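Local coordinates for omega-class glutathione S-transferase (Bombyx mori, PDB 3WD6), which binds glutathione and, as an omega-class family member, probably catalyses glutathione transfer and the glutathione-dependent reduction of dehydroascorbate, at residues A178-R190 / Y211-L225. Numbering follows the deposited sequence.
Sequences ADYMIWPWFERLR and YIDNMLKDSAVSQYL. With EDO (1,2-ethanediol), chain H.
The indole of Trp183 is a knob set in a hollow made by Ile212, Met215, Leu216 and Val221. A chi1 of 169°, which sets CG trans to N, carries the indole out from helix 178-189 toward Met215, and each neighbour meets a different part of it. Val221 lays CG2 over one face, a CH-pi contact 4.0 Å from the centroid of the five-membered ring, while Leu216 brings CD2 to the edge. The bent Met215 chain runs past in the opposite direction, its CE lodged by Trp183 CB at 3.7 Å. The indole N-H is not wasted: Trp183 NE1 donates to Glu187 OE2 one turn on (3.0 Å), and Gln42 of helix 39-51 grips the same oxygen. Replaced by alanine, Trp183 would probably leave the hollow between its four neighbours unfilled and Glu187 OE2 without one of its donors.

The contact lies in the all-helical C-terminal domain of the glutathione transferase fold, where helices 178-189 and 211-216 cross at -105° and Trp183 fills the space between helix 178-189 and the two short helices 211-216 and 219-222. Beside it, the beta-branched Ile212 can send CD1 to Phe186 CD1 and CG2 to Arg190 CD at the same time.

Two tyrosine-aspartate bonds lie toward the N-terminal end of helix 178-189. Tyr211 OH donates to the anti lone pair of Asp179 OD1 at 2.7 Å, and a water bridges that hydroxyl to Asp179 O. Tyr180 OH donates to Asp218 OD2 (2.5 Å), with the small CB of Ala220 lying against the end of the ring. Asp218 suits the N-cap of helix 219-222: Ala220 N reaches OD2 from the opposite face of the carboxylate.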
# COMPACT_ATOMS: atom_id res chain seq x y z
N ALA A 178 -10.08 0.78 -6.14
CA ALA A 178 -9.43 2.01 -6.55
C ALA A 178 -8.93 2.76 -5.31
O ALA A 178 -7.77 3.18 -5.24
CB ALA A 178 -10.39 2.86 -7.36
N ASP A 179 -9.81 2.90 -4.31
CA ASP A 179 -9.41 3.56 -3.08
C ASP A 179 -8.26 2.82 -2.41
O ASP A 179 -7.21 3.40 -2.14
CB ASP A 179 -10.58 3.67 -2.12
CG ASP A 179 -11.78 4.37 -2.74
OD1 ASP A 179 -11.76 5.63 -2.83
OD2 ASP A 179 -12.74 3.65 -3.11
N TYR A 180 -8.46 1.53 -2.13
CA TYR A 180 -7.46 0.79 -1.37
C TYR A 180 -6.13 0.67 -2.09
O TYR A 180 -5.08 0.67 -1.45
CB TYR A 180 -7.96 -0.61 -1.01
CG TYR A 180 -9.00 -0.61 0.09
CD1 TYR A 180 -8.84 0.18 1.24
CD2 TYR A 180 -10.16 -1.38 -0.02
CE1 TYR A 180 -9.80 0.20 2.26
CE2 TYR A 180 -11.13 -1.37 0.99
CZ TYR A 180 -10.94 -0.58 2.13
OH TYR A 180 -11.88 -0.59 3.13
N MET A 181 -6.17 0.57 -3.43
CA MET A 181 -4.95 0.27 -4.18
C MET A 181 -4.05 1.51 -4.34
O MET A 181 -2.85 1.39 -4.64
CB MET A 181 -5.25 -0.39 -5.53
CG MET A 181 -5.88 -1.78 -5.43
SD MET A 181 -4.90 -2.95 -4.46
CE MET A 181 -5.68 -2.83 -2.85
N ILE A 182 -4.63 2.69 -4.13
CA ILE A 182 -3.82 3.90 -4.16
C ILE A 182 -3.55 4.41 -2.75
O ILE A 182 -2.62 5.20 -2.52
CB ILE A 182 -4.45 5.01 -5.05
CG1 ILE A 182 -5.66 5.66 -4.38
CG2 ILE A 182 -4.83 4.45 -6.43
CD1 ILE A 182 -6.43 6.64 -5.31
N TRP A 183 -4.35 3.94 -1.79
CA TRP A 183 -4.28 4.48 -0.43
C TRP A 183 -2.86 4.58 0.18
O TRP A 183 -2.53 5.57 0.84
CB TRP A 183 -5.20 3.70 0.54
CG TRP A 183 -4.88 4.12 1.93
CD1 TRP A 183 -4.23 3.40 2.89
CD2 TRP A 183 -5.12 5.41 2.49
NE1 TRP A 183 -4.08 4.16 4.04
CE2 TRP A 183 -4.61 5.40 3.81
CE3 TRP A 183 -5.73 6.58 2.01
CZ2 TRP A 183 -4.69 6.52 4.66
CZ3 TRP A 183 -5.81 7.69 2.85
CH2 TRP A 183 -5.29 7.65 4.16
N PRO A 184 -2.02 3.55 -0.01
CA PRO A 184 -0.74 3.59 0.72
C PRO A 184 0.08 4.85 0.44
O PRO A 184 0.85 5.34 1.30
CB PRO A 184 0.01 2.36 0.18
CG PRO A 184 -1.09 1.41 -0.24
CD PRO A 184 -2.18 2.30 -0.80
N TRP A 185 -0.05 5.38 -0.77
CA TRP A 185 0.73 6.56 -1.11
C TRP A 185 0.14 7.79 -0.46
O TRP A 185 0.88 8.65 0.00
CB TRP A 185 0.98 6.68 -2.60
CG TRP A 185 1.92 5.60 -2.97
CD1 TRP A 185 3.29 5.64 -2.90
CD2 TRP A 185 1.58 4.24 -3.33
NE1 TRP A 185 3.82 4.42 -3.25
CE2 TRP A 185 2.80 3.54 -3.52
CE3 TRP A 185 0.37 3.57 -3.54
CZ2 TRP A 185 2.84 2.20 -3.90
CZ3 TRP A 185 0.41 2.23 -3.93
CH2 TRP A 185 1.64 1.56 -4.11
N PHE A 186 -1.19 7.85 -0.38
CA PHE A 186 -1.81 8.91 0.41
C PHE A 186 -1.41 8.83 1.89
O PHE A 186 -1.23 9.88 2.54
CB PHE A 186 -3.32 8.92 0.22
CG PHE A 186 -3.74 9.37 -1.15
CD1 PHE A 186 -3.06 10.41 -1.80
CD2 PHE A 186 -4.80 8.75 -1.80
CE1 PHE A 186 -3.44 10.83 -3.08
CE2 PHE A 186 -5.20 9.17 -3.08
CZ PHE A 186 -4.51 10.21 -3.72
N GLU A 187 -1.29 7.62 2.44
CA GLU A 187 -0.91 7.47 3.83
C GLU A 187 0.46 8.11 4.02
O GLU A 187 0.72 8.79 5.02
CB GLU A 187 -0.87 5.99 4.28
CG GLU A 187 -0.58 5.83 5.78
CD GLU A 187 -0.82 4.42 6.34
OE1 GLU A 187 -0.05 3.98 7.23
OE2 GLU A 187 -1.79 3.74 5.92
N ARG A 188 1.33 7.91 3.02
CA ARG A 188 2.70 8.40 3.07
C ARG A 188 2.79 9.90 2.78
O ARG A 188 3.62 10.60 3.36
CB ARG A 188 3.60 7.59 2.11
CG ARG A 188 4.12 6.27 2.73
CD ARG A 188 4.03 5.08 1.78
NE ARG A 188 4.41 3.82 2.43
CZ ARG A 188 3.55 2.98 3.00
NH1 ARG A 188 2.25 3.25 2.99
NH2 ARG A 188 3.97 1.86 3.57
N LEU A 189 1.91 10.40 1.91
CA LEU A 189 1.90 11.82 1.56
C LEU A 189 1.82 12.65 2.85
O LEU A 189 2.46 13.71 2.96
CB LEU A 189 0.73 12.14 0.61
CG LEU A 189 0.47 13.54 0.03
CD1 LEU A 189 -0.49 13.49 -1.16
CD2 LEU A 189 -0.05 14.53 1.08
N ARG A 190 1.06 12.14 3.82
CA ARG A 190 0.89 12.79 5.11
C ARG A 190 2.23 13.09 5.82
O ARG A 190 2.39 14.13 6.47
CB ARG A 190 -0.04 11.95 6.00
CG ARG A 190 -1.53 12.15 5.70
CD ARG A 190 -2.39 10.94 6.11
NE ARG A 190 -2.50 10.70 7.55
CZ ARG A 190 -1.85 9.74 8.21
NH1 ARG A 190 -1.02 8.93 7.56
NH2 ARG A 190 -2.03 9.57 9.52
N TYR A 211 -11.19 13.64 1.46
CA TYR A 211 -11.22 12.22 1.16
C TYR A 211 -10.14 11.48 1.97
O TYR A 211 -10.40 10.42 2.52
CB TYR A 211 -11.03 12.03 -0.35
CG TYR A 211 -10.61 10.67 -0.83
CD1 TYR A 211 -11.54 9.64 -0.98
CD2 TYR A 211 -9.28 10.41 -1.19
CE1 TYR A 211 -11.16 8.38 -1.45
CE2 TYR A 211 -8.89 9.15 -1.66
CZ TYR A 211 -9.84 8.15 -1.79
OH TYR A 211 -9.45 6.91 -2.25
N ILE A 212 -8.95 12.06 2.08
CA ILE A 212 -7.91 11.43 2.87
C ILE A 212 -8.34 11.29 4.34
O ILE A 212 -8.19 10.20 4.92
CB ILE A 212 -6.55 12.12 2.70
CG1 ILE A 212 -6.02 11.82 1.29
CG2 ILE A 212 -5.54 11.64 3.76
CD1 ILE A 212 -4.97 12.79 0.80
N ASP A 213 -8.90 12.35 4.92
CA ASP A 213 -9.45 12.26 6.29
C ASP A 213 -10.46 11.14 6.45
O ASP A 213 -10.45 10.44 7.47
CB ASP A 213 -10.12 13.58 6.70
CG ASP A 213 -9.13 14.69 6.91
OD1 ASP A 213 -7.94 14.40 7.19
OD2 ASP A 213 -9.55 15.87 6.80
N ASN A 214 -11.37 11.00 5.48
CA ASN A 214 -12.37 9.94 5.56
C ASN A 214 -11.70 8.56 5.45
O ASN A 214 -12.08 7.63 6.16
CB ASN A 214 -13.46 10.11 4.49
CG ASN A 214 -14.33 11.34 4.76
OD1 ASN A 214 -14.69 11.61 5.91
ND2 ASN A 214 -14.69 12.07 3.71
N MET A 215 -10.69 8.44 4.61
CA MET A 215 -10.04 7.14 4.45
C MET A 215 -9.41 6.65 5.77
O MET A 215 -9.52 5.46 6.15
CB MET A 215 -9.04 7.16 3.30
CG MET A 215 -9.70 7.00 1.90
SD MET A 215 -10.35 5.33 1.53
CE MET A 215 -8.78 4.43 1.36
N LEU A 216 -8.78 7.57 6.49
CA LEU A 216 -8.16 7.31 7.78
C LEU A 216 -9.13 6.67 8.75
O LEU A 216 -8.73 5.95 9.66
CB LEU A 216 -7.65 8.61 8.40
CG LEU A 216 -6.41 9.17 7.69
CD1 LEU A 216 -6.09 10.57 8.19
CD2 LEU A 216 -5.22 8.22 7.87
N LYS A 217 -10.42 6.92 8.54
CA LYS A 217 -11.43 6.38 9.46
C LYS A 217 -12.00 5.04 9.00
O LYS A 217 -12.77 4.42 9.73
CB LYS A 217 -12.57 7.39 9.66
CG LYS A 217 -12.25 8.53 10.60
CD LYS A 217 -13.37 9.57 10.50
CE LYS A 217 -12.89 10.98 10.88
NZ LYS A 217 -12.99 11.13 12.34
N ASP A 218 -11.64 4.60 7.80
CA ASP A 218 -12.07 3.27 7.36
C ASP A 218 -11.33 2.18 8.15
O ASP A 218 -10.08 2.22 8.27
CB ASP A 218 -11.85 3.07 5.86
CG ASP A 218 -12.35 1.72 5.39
OD1 ASP A 218 -13.59 1.53 5.27
OD2 ASP A 218 -11.50 0.81 5.19
N SER A 219 -12.05 1.21 8.70
CA SER A 219 -11.39 0.26 9.62
C SER A 219 -10.30 -0.59 8.97
O SER A 219 -9.41 -1.08 9.69
CB SER A 219 -12.39 -0.64 10.35
OG SER A 219 -13.20 -1.34 9.44
N ALA A 220 -10.35 -0.77 7.65
CA ALA A 220 -9.29 -1.52 6.96
C ALA A 220 -8.01 -0.70 7.00
O ALA A 220 -6.91 -1.26 7.12
CB ALA A 220 -9.67 -1.84 5.51
N VAL A 221 -8.17 0.62 6.88
CA VAL A 221 -7.04 1.53 6.97
C VAL A 221 -6.56 1.72 8.41
O VAL A 221 -5.36 1.54 8.70
CB VAL A 221 -7.37 2.91 6.36
CG1 VAL A 221 -6.24 3.88 6.61
CG2 VAL A 221 -7.66 2.78 4.84
N SER A 222 -7.48 2.03 9.32
CA SER A 222 -7.07 2.50 10.64
C SER A 222 -6.32 1.45 11.46
O SER A 222 -5.42 1.78 12.22
CB SER A 222 -8.27 3.04 11.43
OG SER A 222 -9.24 2.03 11.64
N GLN A 223 -6.68 0.19 11.30
CA GLN A 223 -6.09 -0.83 12.15
C GLN A 223 -4.65 -1.11 11.73
O GLN A 223 -3.89 -1.72 12.49
CB GLN A 223 -6.92 -2.11 12.06
CG GLN A 223 -6.88 -2.70 10.67
CD GLN A 223 -7.71 -3.96 10.53
OE1 GLN A 223 -7.20 -5.07 10.75
NE2 GLN A 223 -8.99 -3.80 10.16
N TYR A 224 -4.27 -0.67 10.53
CA TYR A 224 -2.92 -0.90 10.01
C TYR A 224 -2.09 0.39 9.93
O TYR A 224 -0.93 0.36 9.51
CB TYR A 224 -2.98 -1.57 8.62
CG TYR A 224 -1.67 -2.15 8.10
CD1 TYR A 224 -1.01 -3.16 8.80
CD2 TYR A 224 -1.11 -1.71 6.89
CE1 TYR A 224 0.20 -3.72 8.32
CE2 TYR A 224 0.11 -2.27 6.39
CZ TYR A 224 0.75 -3.28 7.13
OH TYR A 224 1.94 -3.84 6.69
N LEU A 225 -2.67 1.53 10.31
CA LEU A 225 -1.95 2.81 10.24
C LEU A 225 -0.57 2.75 10.92
O LEU A 225 -0.41 2.13 11.99
CB LEU A 225 -2.75 3.92 10.91
CG LEU A 225 -3.86 4.53 10.05
CD1 LEU A 225 -4.58 5.63 10.87
CD2 LEU A 225 -3.28 5.07 8.73
C1 EDO H . -9.37 -8.80 9.20
O1 EDO H . -9.22 -9.54 7.97
C2 EDO H . -8.07 -8.82 10.02
O2 EDO H . -7.89 -7.59 10.76
O HOH W 1 -6.94 6.12 -1.32
O HOH W 2 0.35 1.15 7.05
O HOH W 3 -3.10 1.62 6.96